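PDB 1UXO: putative hydrolase YdeN from Bacillus subtilis, which probably acts as a serine hydrolase of the alpha/beta-hydrolase fold, with a substrate that has not been established. Local coordinates for residues H11-S16 / P106-L111. The protein carries 2 engineered substitutions. Residues are numbered along the deposited sequence; the frame is centred on the assembly and turned at random.
Sequences HGYRAS and PTLQML
Tyr13 packs its side chain against Leu108, Met110 and Leu111, joining two loops of the alpha/beta-hydrolase fold: the one after strand 6-10 and the one between strand 92-98 and helix 121-127. Leu111 comes over one face of the ring, its CD2 lying 4.1 Å from Tyr13 CD1, while its other methyl, CD1, reaches back to Tyr13 CB at 3.9 Å. Leu108 crosses the Tyr13 side chain obliquely and brings CD2 to 3.8 Å from Tyr13 CE2. A chi1 of 173° turns the Tyr13 ring away from its own amide nitrogen and sets it beside the carbonyl carbon. The backbone hydrogen bond from Leu111 N to Leu108 O ties the two leucines together where the 3-10 segment starts at Gln109.

The selenomethionine Met110 makes a Met-aromatic contact, its SE 4.8 Å from the Tyr13 ring centroid and oblique, 44° off the normal. Bent at chi3, its chain brings CE to 3.8 Å from Tyr13 CE1.

On the tyrosine side, Gly12 to Ala15 form a type II beta turn, and Arg14 CG sits over the centre of the opposite face, so Arg14 and Leu111 sandwich the ring. His11 ND1 donates to Gly12 O in the carbonyl plane, and His11 NE2 is hydrogen-bonded to Met41 N. Tyr13 lies about 6 Å, side chain to side chain, from Ser73, the predicted nucleophile, so the contact probably borders the active site. At the outer end of the ring, Tyr13 OH rests 3.6 Å from Met110 SE.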
loop_
_atom_site.group_PDB
_atom_site.type_symbol
_atom_site.label_atom_id
_atom_site.label_comp_id
_atom_site.label_asym_id
_atom_site.label_seq_id
_atom_site.Cartn_x
_atom_site.Cartn_y
_atom_site.Cartn_z
ATOM N N HIS A 11 -6.538 2.281 1.271
ATOM C CA HIS A 11 -7.282 1.761 0.132
ATOM C C HIS A 11 -6.990 2.522 -1.156
ATOM O O HIS A 11 -6.210 3.443 -1.180
ATOM C CB HIS A 11 -8.796 1.825 0.432
ATOM C CG HIS A 11 -9.318 3.228 0.531
ATOM N ND1 HIS A 11 -9.448 4.056 -0.563
ATOM C CD2 HIS A 11 -9.717 3.955 1.608
ATOM C CE1 HIS A 11 -9.909 5.241 -0.163
ATOM N NE2 HIS A 11 -10.103 5.197 1.148
ATOM N N GLY A 12 -7.633 2.102 -2.238
ATOM C CA GLY A 12 -7.438 2.680 -3.565
ATOM C C GLY A 12 -8.654 3.457 -4.044
ATOM O O GLY A 12 -9.517 3.899 -3.260
ATOM N N TYR A 13 -8.699 3.627 -5.359
ATOM C CA TYR A 13 -9.820 4.256 -6.087
ATOM C C TYR A 13 -11.162 3.537 -5.850
ATOM O O TYR A 13 -11.262 2.289 -5.879
ATOM C CB TYR A 13 -9.450 4.259 -7.561
ATOM C CG TYR A 13 -10.530 4.702 -8.500
ATOM C CD1 TYR A 13 -11.140 5.932 -8.360
ATOM C CD2 TYR A 13 -10.916 3.887 -9.569
ATOM C CE1 TYR A 13 -12.170 6.341 -9.257
ATOM C CE2 TYR A 13 -11.941 4.299 -10.464
ATOM C CZ TYR A 13 -12.530 5.531 -10.294
ATOM O OH TYR A 13 -13.561 5.934 -11.140
ATOM N N ARG A 14 -12.182 4.329 -5.569
ATOM C CA ARG A 14 -13.530 3.861 -5.430
ATOM C C ARG A 14 -13.631 2.840 -4.358
ATOM O O ARG A 14 -14.225 1.770 -4.586
ATOM C CB ARG A 14 -13.999 3.146 -6.706
ATOM C CG ARG A 14 -14.575 4.010 -7.759
ATOM C CD ARG A 14 -15.703 3.309 -8.503
ATOM N NE ARG A 14 -15.379 1.903 -8.757
ATOM C CZ ARG A 14 -15.972 1.155 -9.684
ATOM N NH1 ARG A 14 -16.931 1.661 -10.488
ATOM N NH2 ARG A 14 -15.586 -0.101 -9.819
ATOM N N ALA A 15 -12.967 3.080 -3.241
ATOM C CA ALA A 15 -13.050 2.182 -2.130
ATOM C C ALA A 15 -13.074 3.000 -0.852
ATOM O O ALA A 15 -12.750 4.171 -0.878
ATOM C CB ALA A 15 -11.879 1.220 -2.137
ATOM N N SER A 16 -13.417 2.336 0.254
ATOM C CA SER A 16 -13.302 2.866 1.610
ATOM C C SER A 16 -12.914 1.743 2.563
ATOM O O SER A 16 -12.710 0.580 2.162
ATOM C CB SER A 16 -14.650 3.477 2.091
ATOM O OG SER A 16 -15.608 2.453 2.413
ATOM N N PRO A 106 -3.167 2.582 -18.083
ATOM C CA PRO A 106 -3.918 2.870 -19.306
ATOM C C PRO A 106 -5.439 2.833 -19.183
ATOM O O PRO A 106 -6.106 3.598 -19.885
ATOM C CB PRO A 106 -3.393 1.828 -20.288
ATOM C CG PRO A 106 -2.054 1.538 -19.775
ATOM C CD PRO A 106 -2.191 1.499 -18.285
ATOM N N THR A 107 -5.994 1.990 -18.311
ATOM C CA THR A 107 -7.450 1.911 -18.240
ATOM C C THR A 107 -8.032 2.918 -17.244
ATOM O O THR A 107 -9.252 3.033 -17.159
ATOM C CB THR A 107 -7.956 0.528 -17.960
ATOM O OG1 THR A 107 -7.515 0.146 -16.659
ATOM C CG2 THR A 107 -7.378 -0.508 -18.954
ATOM N N LEU A 108 -7.182 3.617 -16.490
ATOM C CA LEU A 108 -7.587 4.631 -15.494
ATOM C C LEU A 108 -6.670 5.869 -15.574
ATOM O O LEU A 108 -5.997 6.265 -14.620
ATOM C CB LEU A 108 -7.525 4.000 -14.097
ATOM C CG LEU A 108 -8.683 3.047 -13.756
ATOM C CD1 LEU A 108 -8.454 2.360 -12.376
ATOM C CD2 LEU A 108 -10.012 3.789 -13.705
ATOM N N GLN A 109 -6.644 6.497 -16.737
ATOM C CA GLN A 109 -5.801 7.667 -16.969
ATOM C C GLN A 109 -6.241 8.896 -16.123
ATOM O O GLN A 109 -5.423 9.776 -15.782
ATOM C CB GLN A 109 -5.685 7.936 -18.508
ATOM C CG GLN A 109 -4.801 6.881 -19.206
ATOM C CD GLN A 109 -4.552 7.104 -20.712
ATOM O OE1 GLN A 109 -5.119 7.977 -21.279
ATOM N NE2 GLN A 109 -3.715 6.284 -21.331
HETATM N N MSE A 110 -7.506 8.907 -15.690
HETATM C CA MSE A 110 -8.019 9.921 -14.779
HETATM C C MSE A 110 -7.240 10.017 -13.463
HETATM O O MSE A 110 -7.365 10.997 -12.714
HETATM C CB MSE A 110 -9.483 9.587 -14.416
HETATM C CG MSE A 110 -9.736 8.089 -13.914
HETATM SE SE MSE A 110 -11.536 8.069 -13.150
HETATM C CE MSE A 110 -11.419 9.351 -11.499
ATOM N N LEU A 111 -6.451 8.991 -13.167
ATOM C CA LEU A 111 -5.655 8.905 -11.947
ATOM C C LEU A 111 -4.182 9.236 -12.190
ATOM O O LEU A 111 -3.344 9.055 -11.294
ATOM C CB LEU A 111 -5.809 7.490 -11.348
ATOM C CG LEU A 111 -7.203 6.899 -11.093
ATOM C CD1 LEU A 111 -7.078 5.496 -10.424
ATOM C CD2 LEU A 111 -8.021 7.831 -10.210
#